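Aldehyde dehydrogenase (Burkholderia vietnamiensis, PDB 5KF0) probably oxidises aldehydes to carboxylic acids, as in other aldehyde dehydrogenases, and binds the nicotinamide cofactor NADPH. Local coordinates at residues A[142-146]-A[480-484]; A[146-152]-A[474-480]; A[61-66]-A[178-182]. All blocks are in the same frame, centred on the assembly; numbering follows the deposited sequence. Where two conformers were deposited one is given.

Contact 1 of 3, residues A[142-146]-A[480-484]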
ATOM      1  N   GLY A 142       9.959  18.106  12.536  1.00 15.37           N
ATOM      2  CA  GLY A 142       8.808  18.977  12.425  1.00 15.97           C
ATOM      3  C   GLY A 142       8.182  19.059  11.049  1.00 17.02           C
ATOM      4  O   GLY A 142       7.196  19.792  10.881  1.00 18.66           O
ATOM      5  N   TYR A 143       8.715  18.344  10.055  1.00 12.08           N
ATOM      6  CA  TYR A 143       8.132  18.315   8.716  1.00 11.83           C
ATOM      7  C   TYR A 143       7.358  17.018   8.492  1.00 15.57           C
ATOM      8  O   TYR A 143       7.787  15.946   8.927  1.00 14.21           O
ATOM      9  CB  TYR A 143       9.217  18.425   7.642  1.00 12.62           C
ATOM     10  CG  TYR A 143      10.013  19.715   7.590  1.00 12.59           C
ATOM     11  CD1 TYR A 143       9.741  20.693   6.630  1.00 12.84           C
ATOM     12  CD2 TYR A 143      11.071  19.932   8.464  1.00 13.97           C
ATOM     13  CE1 TYR A 143      10.497  21.855   6.557  1.00 13.48           C
ATOM     14  CE2 TYR A 143      11.819  21.095   8.410  1.00 15.30           C
ATOM     15  CZ  TYR A 143      11.538  22.047   7.452  1.00 15.63           C
ATOM     16  OH  TYR A 143      12.319  23.179   7.404  1.00 15.36           O
ATOM     17  N   THR A 144       6.237  17.117   7.770  1.00 11.09           N
ATOM     18  CA  THR A 144       5.427  15.973   7.361  1.00 11.32           C
ATOM     19  C   THR A 144       5.007  16.154   5.908  1.00 12.58           C
ATOM     20  O   THR A 144       4.746  17.278   5.459  1.00 12.08           O
ATOM     21  CB  THR A 144       4.165  15.833   8.235  1.00 15.13           C
ATOM     22  OG1 THR A 144       4.533  15.776   9.614  1.00 16.73           O
ATOM     23  CG2 THR A 144       3.352  14.572   7.859  1.00 12.57           C
ATOM     24  N   GLY A 145       4.916  15.047   5.179  1.00 11.35           N
ATOM     25  CA  GLY A 145       4.526  15.064   3.774  1.00 10.25           C
ATOM     26  C   GLY A 145       3.115  14.527   3.588  1.00 10.66           C
ATOM     27  O   GLY A 145       2.696  13.593   4.286  1.00 11.76           O
ATOM     28  N   TYR A 146       2.395  15.121   2.640  1.00 10.63           N
ATOM     29  CA  TYR A 146       1.068  14.670   2.232  1.00  9.49           C
ATOM     30  C   TYR A 146       1.037  14.629   0.716  1.00  9.95           C
ATOM     31  O   TYR A 146       1.469  15.589   0.069  1.00 11.47           O
ATOM     32  CB  TYR A 146      -0.027  15.625   2.740  1.00 10.04           C
ATOM     33  CG  TYR A 146      -0.014  15.812   4.236  1.00  9.93           C
ATOM     34  CD1 TYR A 146      -0.825  15.034   5.054  1.00 11.77           C
ATOM     35  CD2 TYR A 146       0.814  16.758   4.832  1.00 11.29           C
ATOM     36  CE1 TYR A 146      -0.807  15.186   6.422  1.00 13.62           C
ATOM     37  CE2 TYR A 146       0.839  16.920   6.208  1.00 13.94           C
ATOM     38  CZ  TYR A 146       0.017  16.128   6.996  1.00 16.16           C
ATOM     39  OH  TYR A 146       0.030  16.278   8.368  1.00 15.89           O
ATOM     40  N   MET A 480       2.592  17.966  -0.601  1.00 10.65           N
ATOM     41  CA  MET A 480       2.523  19.100   0.307  1.00 11.04           C
ATOM     42  C   MET A 480       3.383  18.769   1.517  1.00 14.10           C
ATOM     43  O   MET A 480       3.114  17.784   2.220  1.00 13.25           O
ATOM     44  CB  MET A 480       1.084  19.414   0.734  1.00 12.38           C
ATOM     45  CG  MET A 480       1.016  20.591   1.705  1.00 11.76           C
ATOM     46  SD  MET A 480      -0.682  21.054   2.134  1.00 18.27           S
ATOM     47  CE  MET A 480      -1.203  19.508   2.849  1.00 25.21           C
ATOM     48  N   VAL A 481       4.409  19.582   1.756  1.00 11.36           N
ATOM     49  CA  VAL A 481       5.243  19.482   2.951  1.00 11.23           C
ATOM     50  C   VAL A 481       4.753  20.530   3.933  1.00 13.27           C
ATOM     51  O   VAL A 481       4.715  21.718   3.602  1.00 14.20           O
ATOM     52  CB  VAL A 481       6.726  19.714   2.619  1.00 11.20           C
ATOM     53  CG1 VAL A 481       7.572  19.681   3.899  1.00 12.48           C
ATOM     54  CG2 VAL A 481       7.211  18.687   1.595  1.00 11.96           C
ATOM     55  N   VAL A 482       4.385  20.114   5.142  1.00 11.74           N
ATOM     56  CA  VAL A 482       3.953  21.052   6.172  1.00 12.19           C
ATOM     57  C   VAL A 482       5.025  21.107   7.252  1.00 12.49           C
ATOM     58  O   VAL A 482       5.387  20.070   7.824  1.00 14.12           O
ATOM     59  CB  VAL A 482       2.601  20.645   6.769  1.00 13.30           C
ATOM     60  CG1 VAL A 482       2.207  21.614   7.885  1.00 14.71           C
ATOM     61  CG2 VAL A 482       1.536  20.610   5.669  1.00 13.58           C
ATOM     62  N   ARG A 483       5.517  22.304   7.555  1.00 12.66           N
ATOM     63  CA  ARG A 483       6.479  22.460   8.641  1.00 12.86           C
ATOM     64  C   ARG A 483       5.765  22.962   9.886  1.00 18.05           C
ATOM     65  O   ARG A 483       5.065  23.981   9.840  1.00 16.00           O
ATOM     66  CB  ARG A 483       7.614  23.428   8.298  1.00 13.03           C
ATOM     67  CG  ARG A 483       8.706  23.374   9.384  1.00 13.20           C
ATOM     68  CD  ARG A 483       9.772  24.447   9.245  1.00 14.60           C
ATOM     69  NE  ARG A 483      10.958  24.084  10.033  1.00 18.33           N
ATOM     70  CZ  ARG A 483      12.121  24.731  10.006  1.00 19.02           C
ATOM     71  NH1 ARG A 483      12.284  25.815   9.250  1.00 17.27           N
ATOM     72  NH2 ARG A 483      13.137  24.287  10.736  1.00 16.41           N
ATOM     73  N   ARG A 484       5.959  22.251  10.991  1.00 16.35           N
ATOM     74  CA  ARG A 484       5.557  22.704  12.314  1.00 15.34           C
ATOM     75  C   ARG A 484       6.809  23.090  13.086  1.00 23.07           C
ATOM     76  O   ARG A 484       7.795  22.341  13.093  1.00 24.32           O
ATOM     77  CB  ARG A 484       4.795  21.603  13.044  1.00 17.27           C
ATOM     78  CG  ARG A 484       3.542  21.187  12.319  1.00 22.56           C
ATOM     79  CD  ARG A 484       2.890  20.020  13.010  1.00 27.52           C
ATOM     80  NE  ARG A 484       2.350  20.396  14.313  1.00 29.48           N
ATOM     81  CZ  ARG A 484       1.887  19.513  15.190  1.00 28.24           C
ATOM     82  NH1 ARG A 484       1.917  18.220  14.889  1.00 33.09           N
ATOM     83  NH2 ARG A 484       1.402  19.913  16.359  1.00 26.48           N
TER
HETATM   84  O   HOH W   1       4.461  18.513  10.273  1.00 20.69           O
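Residues 143-146 and 480-483 are antiparallel neighbours at the outer end of the three-stranded oligomerisation sheet of the aldehyde dehydrogenase fold. T144 with V482 and Y146 with M480 are the hydrogen-bonded pairs, and R484 N to G142 O (2.8 Å) extends the ladder past the strands. Y143 and R483, a non-hydrogen-bonded pair, face each other between the T144/V482 pair and the R484-G142 bond. The arginine chain, extended from CG to NE, runs over one face of the tyrosine ring, R483 CG 3.7 Å from the Y143 ring centroid in a CH-pi contact. Its guanidinium lies 22° from the ring plane, with Y143 OH over its centre, 3.0 Å from R483 CZ. Neither polar end bonds to the other: Y143 OH is hydrogen-bonded to D443, and R483 NH1 to Y276, both of the second subunit. V481 CG1 closes on the ring edge at Y143 CD1 (3.6 Å). On the other face, Y146 CE2 touches V482 CG2 (3.8 Å) and Y146 CD2 touches M480 CE (3.9 Å). A water bridges T144 OG1 and V482 O. Strand 143-151 lies between strands 129-133 and 475-483, and residues 480-482 pair on their far side in parallel with a strand of the second subunit.

Contact 2 of 3, residues A[146-152]-A[474-480]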
ATOM      1  N   TYR A 146       2.395  15.121   2.640  1.00 10.63           N
ATOM      2  CA  TYR A 146       1.068  14.670   2.232  1.00  9.49           C
ATOM      3  C   TYR A 146       1.037  14.629   0.716  1.00  9.95           C
ATOM      4  O   TYR A 146       1.469  15.589   0.069  1.00 11.47           O
ATOM      5  CB  TYR A 146      -0.027  15.625   2.740  1.00 10.04           C
ATOM      6  CG  TYR A 146      -0.014  15.812   4.236  1.00  9.93           C
ATOM      7  CD1 TYR A 146      -0.825  15.034   5.054  1.00 11.77           C
ATOM      8  CD2 TYR A 146       0.814  16.758   4.832  1.00 11.29           C
ATOM      9  CE1 TYR A 146      -0.807  15.186   6.422  1.00 13.62           C
ATOM     10  CE2 TYR A 146       0.839  16.920   6.208  1.00 13.94           C
ATOM     11  CZ  TYR A 146       0.017  16.128   6.996  1.00 16.16           C
ATOM     12  OH  TYR A 146       0.030  16.278   8.368  1.00 15.89           O
ATOM     13  N   THR A 147       0.520  13.546   0.140  1.00  9.86           N
ATOM     14  CA  THR A 147       0.508  13.427  -1.311  1.00  9.77           C
ATOM     15  C   THR A 147      -0.910  13.282  -1.849  1.00 11.07           C
ATOM     16  O   THR A 147      -1.830  12.822  -1.162  1.00 11.72           O
ATOM     17  CB  THR A 147       1.344  12.243  -1.808  1.00 11.71           C
ATOM     18  OG1 THR A 147       0.664  11.004  -1.532  1.00 12.45           O
ATOM     19  CG2 THR A 147       2.731  12.240  -1.154  1.00 11.56           C
ATOM     20  N   ARG A 148      -1.051  13.663  -3.116  1.00 10.93           N
ATOM     21  CA  ARG A 148      -2.283  13.505  -3.882  1.00 10.02           C
ATOM     22  C   ARG A 148      -1.891  13.298  -5.338  1.00 12.48           C
ATOM     23  O   ARG A 148      -0.773  13.623  -5.748  1.00 11.97           O
ATOM     24  CB  ARG A 148      -3.201  14.729  -3.752  1.00 10.81           C
ATOM     25  CG  ARG A 148      -2.613  15.984  -4.421  1.00 12.39           C
ATOM     26  CD  ARG A 148      -3.317  17.264  -3.998  1.00 14.21           C
ATOM     27  NE  ARG A 148      -4.638  17.429  -4.607  1.00 14.45           N
ATOM     28  CZ  ARG A 148      -5.417  18.485  -4.395  1.00 18.21           C
ATOM     29  NH1 ARG A 148      -5.019  19.464  -3.582  1.00 14.20           N
ATOM     30  NH2 ARG A 148      -6.599  18.563  -4.988  1.00 21.97           N
ATOM     31  N   ARG A 149      -2.822  12.759  -6.126  1.00 10.47           N
ATOM     32  CA  ARG A 149      -2.621  12.590  -7.560  1.00 10.66           C
ATOM     33  C   ARG A 149      -3.477  13.620  -8.286  1.00 11.19           C
ATOM     34  O   ARG A 149      -4.706  13.595  -8.163  1.00 16.20           O
ATOM     35  CB  ARG A 149      -3.006  11.181  -8.005  1.00 12.59           C
ATOM     36  CG  ARG A 149      -2.348  10.077  -7.205  1.00 15.42           C
ATOM     37  CD  ARG A 149      -0.860  10.033  -7.409  1.00 20.76           C
ATOM     38  NE  ARG A 149      -0.480   9.821  -8.804  1.00 22.53           N
ATOM     39  CZ  ARG A 149       0.765   9.571  -9.192  1.00 20.80           C
ATOM     40  NH1 ARG A 149       1.733   9.489  -8.280  1.00 23.18           N
ATOM     41  NH2 ARG A 149       1.052   9.398 -10.472  1.00 16.77           N
ATOM     42  N   VAL A 150      -2.835  14.527  -9.015  1.00 10.03           N
ATOM     43  CA  VAL A 150      -3.509  15.592  -9.762  0.72 10.00           C
ATOM     44  C   VAL A 150      -3.619  15.153 -11.219  1.00 14.89           C
ATOM     45  O   VAL A 150      -2.647  14.610 -11.757  1.00 12.15           O
ATOM     46  CB  VAL A 150      -2.734  16.918  -9.636  0.72 11.60           C
ATOM     47  CG1 VAL A 150      -3.407  18.036 -10.437  0.72 13.57           C
ATOM     48  CG2 VAL A 150      -2.599  17.316  -8.164  0.72 16.82           C
ATOM     49  N   PRO A 151      -4.741  15.359 -11.901  1.00 15.03           N
ATOM     50  CA  PRO A 151      -4.800  14.996 -13.323  1.00 14.26           C
ATOM     51  C   PRO A 151      -3.660  15.659 -14.084  1.00 13.71           C
ATOM     52  O   PRO A 151      -3.316  16.817 -13.834  1.00 15.36           O
ATOM     53  CB  PRO A 151      -6.163  15.531 -13.784  1.00 18.82           C
ATOM     54  CG  PRO A 151      -6.935  15.831 -12.573  1.00 17.04           C
ATOM     55  CD  PRO A 151      -5.999  15.949 -11.404  1.00 16.56           C
ATOM     56  N   ILE A 152      -3.059  14.911 -15.015  1.00 12.65           N
ATOM     57  CA  ILE A 152      -1.874  15.418 -15.708  1.00 14.67           C
ATOM     58  C   ILE A 152      -2.220  16.555 -16.665  1.00 18.36           C
ATOM     59  O   ILE A 152      -1.370  17.404 -16.960  1.00 20.37           O
ATOM     60  CB  ILE A 152      -1.143  14.270 -16.429  1.00 13.28           C
ATOM     61  CG1 ILE A 152       0.273  14.694 -16.832  1.00 13.92           C
ATOM     62  CG2 ILE A 152      -1.960  13.771 -17.630  1.00 15.18           C
ATOM     63  CD1 ILE A 152       1.143  13.512 -17.281  1.00 15.92           C
ATOM     64  N   MET A 474      -1.672   9.013 -15.880  1.00 11.27           N
ATOM     65  CA  MET A 474      -2.518  10.154 -16.190  1.00 12.04           C
ATOM     66  C   MET A 474      -2.610  11.139 -15.039  1.00 10.84           C
ATOM     67  O   MET A 474      -3.446  12.049 -15.077  1.00 13.60           O
ATOM     68  CB  MET A 474      -3.915   9.674 -16.582  1.00 12.07           C
ATOM     69  CG  MET A 474      -3.891   8.836 -17.847  1.00  9.92           C
ATOM     70  SD  MET A 474      -5.498   8.149 -18.270  1.00 12.89           S
ATOM     71  CE  MET A 474      -4.964   7.028 -19.557  1.00 11.97           C
ATOM     72  N   THR A 475      -1.761  10.989 -14.027  1.00 12.35           N
ATOM     73  CA  THR A 475      -1.730  11.936 -12.924  1.00 10.58           C
ATOM     74  C   THR A 475      -0.290  12.300 -12.603  1.00 11.58           C
ATOM     75  O   THR A 475       0.644  11.534 -12.876  1.00 13.19           O
ATOM     76  CB  THR A 475      -2.403  11.373 -11.656  1.00  9.82           C
ATOM     77  OG1 THR A 475      -1.843  10.093 -11.324  1.00 11.91           O
ATOM     78  CG2 THR A 475      -3.914  11.232 -11.842  1.00 10.50           C
ATOM     79  N   GLU A 476      -0.128  13.490 -12.015  1.00 11.63           N
ATOM     80  CA  GLU A 476       1.134  13.905 -11.425  1.00 12.09           C
ATOM     81  C   GLU A 476       1.008  13.869  -9.919  1.00 10.32           C
ATOM     82  O   GLU A 476       0.033  14.405  -9.387  1.00 12.05           O
ATOM     83  CB  GLU A 476       1.517  15.327 -11.856  1.00 12.30           C
ATOM     84  CG  GLU A 476       2.094  15.424 -13.274  1.00 12.63           C
ATOM     85  CD  GLU A 476       3.537  14.976 -13.348  1.00 15.74           C
ATOM     86  OE1 GLU A 476       4.116  15.014 -14.456  1.00 16.45           O
ATOM     87  OE2 GLU A 476       4.099  14.586 -12.302  1.00 13.83           O
ATOM     88  N   PRO A 477       1.957  13.295  -9.190  1.00 10.47           N
ATOM     89  CA  PRO A 477       1.932  13.462  -7.733  1.00  9.51           C
ATOM     90  C   PRO A 477       2.177  14.919  -7.372  1.00 10.61           C
ATOM     91  O   PRO A 477       3.002  15.605  -7.986  1.00 12.63           O
ATOM     92  CB  PRO A 477       3.077  12.567  -7.237  1.00 12.20           C
ATOM     93  CG  PRO A 477       3.961  12.379  -8.408  1.00 16.96           C
ATOM     94  CD  PRO A 477       3.115  12.517  -9.654  1.00 12.38           C
ATOM     95  N   ARG A 478       1.441  15.406  -6.376  1.00 10.09           N
ATOM     96  CA  ARG A 478       1.709  16.739  -5.846  1.00 10.17           C
ATOM     97  C   ARG A 478       1.890  16.610  -4.342  1.00 10.54           C
ATOM     98  O   ARG A 478       0.944  16.270  -3.618  1.00 11.31           O
ATOM     99  CB  ARG A 478       0.600  17.737  -6.189  1.00 10.56           C
ATOM    100  CG  ARG A 478       1.029  19.173  -5.862  1.00 10.94           C
ATOM    101  CD  ARG A 478       0.021  20.198  -6.359  1.00 11.39           C
ATOM    102  NE  ARG A 478      -0.051  20.229  -7.817  1.00 13.63           N
ATOM    103  CZ  ARG A 478      -1.065  20.771  -8.485  1.00 14.73           C
ATOM    104  NH1 ARG A 478      -2.093  21.288  -7.808  1.00 12.12           N
ATOM    105  NH2 ARG A 478      -1.063  20.786  -9.817  1.00 13.43           N
ATOM    106  N   LEU A 479       3.121  16.834  -3.897  1.00 10.69           N
ATOM    107  CA  LEU A 479       3.480  16.741  -2.494  1.00 11.79           C
ATOM    108  C   LEU A 479       3.167  18.054  -1.798  1.00 12.36           C
ATOM    109  O   LEU A 479       3.438  19.127  -2.336  1.00 13.15           O
ATOM    110  CB  LEU A 479       4.976  16.435  -2.371  1.00 11.98           C
ATOM    111  CG  LEU A 479       5.585  16.420  -0.968  1.00 12.10           C
ATOM    112  CD1 LEU A 479       5.058  15.208  -0.188  1.00 12.55           C
ATOM    113  CD2 LEU A 479       7.118  16.396  -1.098  1.00 13.14           C
ATOM    114  N   MET A 480       2.592  17.966  -0.601  1.00 10.65           N
ATOM    115  CA  MET A 480       2.523  19.100   0.307  1.00 11.04           C
ATOM    116  C   MET A 480       3.383  18.769   1.517  1.00 14.10           C
ATOM    117  O   MET A 480       3.114  17.784   2.220  1.00 13.25           O
ATOM    118  CB  MET A 480       1.084  19.414   0.734  1.00 12.38           C
ATOM    119  CG  MET A 480       1.016  20.591   1.705  1.00 11.76           C
ATOM    120  SD  MET A 480      -0.682  21.054   2.134  1.00 18.27           S
ATOM    121  CE  MET A 480      -1.203  19.508   2.849  1.00 25.21           C
TER
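Y146 to P151 and T475 to M480 form an antiparallel ladder, the inner half of the pairing of strands 143-151 and 475-483 in the three-stranded oligomerisation sheet; the second strand leaves helix 467-473. The segments twist strongly, 142° apart in direction. The backbone bonds vary: V150 and E476 exchange a sound pair, and R478 N to R148 O is good (2.9 Å), but its return, R148 N to R478 O, is weak. The ladder ends where I152 N bonds to M474 O from above the carbonyl plane, 42° out of it.

Side-chain packing joins V150 to R478, where V150 CG2 sits over the centre of the R478 guanidinium, 3.8 Å from R478 CZ. On the same face R148 and R478 run side by side, with R148 CG 4.1 Å from R478 CB. R148 NH1 and R478 NH1 stay 5.5 Å apart, and both reach the second subunit, R148 in a salt bridge with D432, R478 NH1 to the carbonyl of W431. E476 similarly reaches R464 of that subunit.

Polar contact between side chains centres on R149. Bends at chi2 (-66°) and chi3 lay its chain alongside P477, the two pointing the same way; P477 CB lies 3.5 Å from R149 NH1, and the ring nitrogen of P477 sits over the centre of the guanidinium. With one face on the proline, the group has its edge at T475 OG1, which also bonds to I471 O; R149 NE (2.9 Å) and R149 NH2 (3.1 Å) both donate to this oxygen in the guanidinium plane, fixing the group's rotation.

Contact 3 of 3, residues A[61-66]-A[178-182]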
ATOM      1  N   ALA A  61     -11.017  22.792 -20.367  1.00 15.06           N
ATOM      2  CA  ALA A  61     -11.710  21.870 -19.472  1.00 16.81           C
ATOM      3  C   ALA A  61     -10.843  21.350 -18.331  1.00 15.13           C
ATOM      4  O   ALA A  61     -11.351  20.605 -17.490  1.00 15.26           O
ATOM      5  CB  ALA A  61     -12.260  20.672 -20.261  1.00 14.35           C
ATOM      6  N   VAL A  62      -9.555  21.703 -18.282  1.00 13.96           N
ATOM      7  CA  VAL A  62      -8.655  21.129 -17.278  1.00 16.27           C
ATOM      8  C   VAL A  62      -9.141  21.434 -15.861  1.00 15.23           C
ATOM      9  O   VAL A  62      -9.268  20.533 -15.022  1.00 16.06           O
ATOM     10  CB  VAL A  62      -7.219  21.626 -17.509  1.00 17.10           C
ATOM     11  CG1 VAL A  62      -6.349  21.316 -16.293  1.00 21.80           C
ATOM     12  CG2 VAL A  62      -6.658  20.950 -18.758  1.00 14.82           C
ATOM     13  N   LYS A  63      -9.404  22.707 -15.563  1.00 17.43           N
ATOM     14  CA  LYS A  63      -9.807  23.042 -14.197  1.00 16.78           C
ATOM     15  C   LYS A  63     -11.185  22.473 -13.865  1.00 15.16           C
ATOM     16  O   LYS A  63     -11.330  21.850 -12.797  1.00 16.36           O
ATOM     17  CB  LYS A  63      -9.723  24.558 -13.982  1.00 21.86           C
ATOM     18  CG  LYS A  63     -10.036  24.999 -12.559  1.00 26.79           C
ATOM     19  CD  LYS A  63      -9.590  26.447 -12.342  1.00 42.89           C
ATOM     20  CE  LYS A  63     -10.520  27.194 -11.400  1.00 49.02           C
ATOM     21  NZ  LYS A  63     -10.404  26.705 -10.002  1.00 52.17           N
ATOM     22  N   PRO A  64     -12.206  22.594 -14.721  1.00 15.08           N
ATOM     23  CA  PRO A  64     -13.497  21.970 -14.383  1.00 15.41           C
ATOM     24  C   PRO A  64     -13.411  20.464 -14.163  1.00 17.79           C
ATOM     25  O   PRO A  64     -14.064  19.933 -13.252  1.00 17.98           O
ATOM     26  CB  PRO A  64     -14.368  22.319 -15.597  1.00 21.77           C
ATOM     27  CG  PRO A  64     -13.784  23.588 -16.114  1.00 23.28           C
ATOM     28  CD  PRO A  64     -12.313  23.458 -15.916  1.00 17.57           C
ATOM     29  N   MET A  65     -12.617  19.759 -14.971  1.00 14.50           N
ATOM     30  CA  MET A  65     -12.447  18.322 -14.770  1.00 15.26           C
ATOM     31  C   MET A  65     -11.731  18.032 -13.459  1.00 16.49           C
ATOM     32  O   MET A  65     -12.104  17.104 -12.735  1.00 16.86           O
ATOM     33  CB  MET A  65     -11.674  17.710 -15.943  1.00 16.38           C
ATOM     34  CG  MET A  65     -12.511  17.510 -17.184  1.00 16.89           C
ATOM     35  SD  MET A  65     -13.876  16.355 -16.887  1.00 17.05           S
ATOM     36  CE  MET A  65     -13.001  14.828 -16.625  1.00 19.67           C
ATOM     37  N   ARG A  66     -10.700  18.822 -13.142  1.00 14.60           N
ATOM     38  CA  ARG A  66      -9.956  18.635 -11.901  0.62 16.87           C
ATOM     39  C   ARG A  66     -10.839  18.861 -10.676  1.00 19.16           C
ATOM     40  O   ARG A  66     -10.615  18.252  -9.622  1.00 22.47           O
ATOM     41  CB  ARG A  66      -8.756  19.584 -11.877  0.62 22.58           C
ATOM     42  CG  ARG A  66      -7.893  19.494 -10.634  0.62 25.43           C
ATOM     43  CD  ARG A  66      -6.701  20.448 -10.698  0.62 29.47           C
ATOM     44  NE  ARG A  66      -7.032  21.824 -10.317  0.62 31.01           N
ATOM     45  CZ  ARG A  66      -6.897  22.881 -11.114  0.62 33.79           C
ATOM     46  NH1 ARG A  66      -6.443  22.734 -12.355  0.62 31.11           N
ATOM     47  NH2 ARG A  66      -7.212  24.089 -10.666  0.62 34.96           N
ATOM     48  N   ALA A 178      -9.449   9.642 -13.494  1.00 12.04           N
ATOM     49  CA  ALA A 178      -8.371  10.512 -13.029  1.00 12.98           C
ATOM     50  C   ALA A 178      -8.709  11.988 -13.144  1.00 21.21           C
ATOM     51  O   ALA A 178      -8.047  12.806 -12.498  1.00 24.06           O
ATOM     52  CB  ALA A 178      -7.089  10.245 -13.821  1.00 14.61           C
ATOM     53  N   GLY A 179      -9.700  12.348 -13.954  1.00 11.51           N
ATOM     54  CA  GLY A 179     -10.063  13.739 -14.127  1.00 13.19           C
ATOM     55  C   GLY A 179      -9.345  14.465 -15.242  1.00 13.54           C
ATOM     56  O   GLY A 179      -9.184  15.688 -15.164  1.00 14.33           O
ATOM     57  N   CYS A 180      -8.924  13.747 -16.315  1.00 12.78           N
ATOM     58  CA  CYS A 180      -8.205  14.337 -17.447  1.00 12.29           C
ATOM     59  C   CYS A 180      -9.135  14.552 -18.622  1.00 13.62           C
ATOM     60  O   CYS A 180      -9.803  13.596 -19.049  1.00 14.93           O
ATOM     61  CB  CYS A 180      -7.075  13.426 -17.911  1.00 11.23           C
ATOM     62  SG  CYS A 180      -5.716  13.239 -16.785  1.00 15.03           S
ATOM     63  N   PRO A 181      -9.170  15.749 -19.205  1.00 11.84           N
ATOM     64  CA  PRO A 181      -9.737  15.889 -20.550  1.00 12.28           C
ATOM     65  C   PRO A 181      -8.890  15.098 -21.539  1.00 11.15           C
ATOM     66  O   PRO A 181      -7.676  14.945 -21.362  1.00 13.97           O
ATOM     67  CB  PRO A 181      -9.642  17.398 -20.827  1.00 13.43           C
ATOM     68  CG  PRO A 181      -9.290  18.040 -19.494  1.00 14.07           C
ATOM     69  CD  PRO A 181      -8.516  16.987 -18.758  1.00 13.14           C
ATOM     70  N   PHE A 182      -9.531  14.596 -22.595  1.00 12.92           N
ATOM     71  CA  PHE A 182      -8.783  13.802 -23.562  1.00 10.18           C
ATOM     72  C   PHE A 182      -9.350  13.999 -24.961  1.00 11.35           C
ATOM     73  O   PHE A 182     -10.525  14.332 -25.142  1.00 12.84           O
ATOM     74  CB  PHE A 182      -8.795  12.304 -23.205  1.00  9.97           C
ATOM     75  CG  PHE A 182     -10.152  11.667 -23.316  1.00  9.69           C
ATOM     76  CD1 PHE A 182     -10.588  11.141 -24.533  1.00 11.72           C
ATOM     77  CD2 PHE A 182     -10.998  11.603 -22.209  1.00 11.04           C
ATOM     78  CE1 PHE A 182     -11.846  10.557 -24.649  1.00 13.30           C
ATOM     79  CE2 PHE A 182     -12.264  11.017 -22.309  1.00 11.11           C
ATOM     80  CZ  PHE A 182     -12.692  10.501 -23.532  1.00 11.31           C
TER
HETATM   81  O   HOH W   2      -7.780  18.148 -15.374  1.00 15.43           O
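P181 points its ring at the start of helix 62-67, and its CG is the atom that does most of the touching. This carbon lies 3.8 Å from A61 C and 4.0 Å from A61 CB, and V62 CG2 comes to the same distance from it, the valine crossing the proline at about a right angle. One apex of the ring is thus lodged against the first turn of the helix, where M65 N bonds to A61 O.

M65 faces the same proline from one turn further on. Its CG is 4.0 Å from P181 CG, and the two side chains run antiparallel alongside each other. Bends at chi2 (-62°) and chi3 (-67°) curl the methionine so that its methyl reaches back to the backbone of G179, with M65 CE 3.9 Å from G179 C. Nearer the helix, M65 CB rests 3.3 Å from G179 O.

G179 is the C' residue of a Schellman motif that ends helix 164-178, with C180 N bonded to A175 O and G179 N to L176 O. Its positive phi, 90°, would press a CB against the preceding carbonyl, a conformation that favours glycine. From here the chain passes through P181 into strand 182-185, which is parallel to its neighbour 155-158 in the cofactor-binding sheet, making this the helix-to-strand turn of a beta-alpha-beta unit.

No direct hydrogen bond joins the segments 61-66 and 178-182. A water does so instead, donating one hydrogen to V62 O and the other to G179 O, each 2.8 Å from the water oxygen.

In the fold
From the N terminus, the chain first passes helix 62-67, which contact 3 joins to the turn after helix 164-178, closing a loop of 111 residues. Strand 143-151 lies within that loop, while its partner strand 475-483 comes at the C-terminal end, so contact 3 crosses both other contacts. Contact 2 is nested inside the loop closed by contact 1; the two share Y146 and M480 and form successive lengths of one ladder. Contact 2 also meets contact 3 directly, P151 lying against A178 and G179. Together they tie the N-terminal helices and the cofactor-binding domain to the base of the oligomerisation sheet, and all three contacts touch the second subunit.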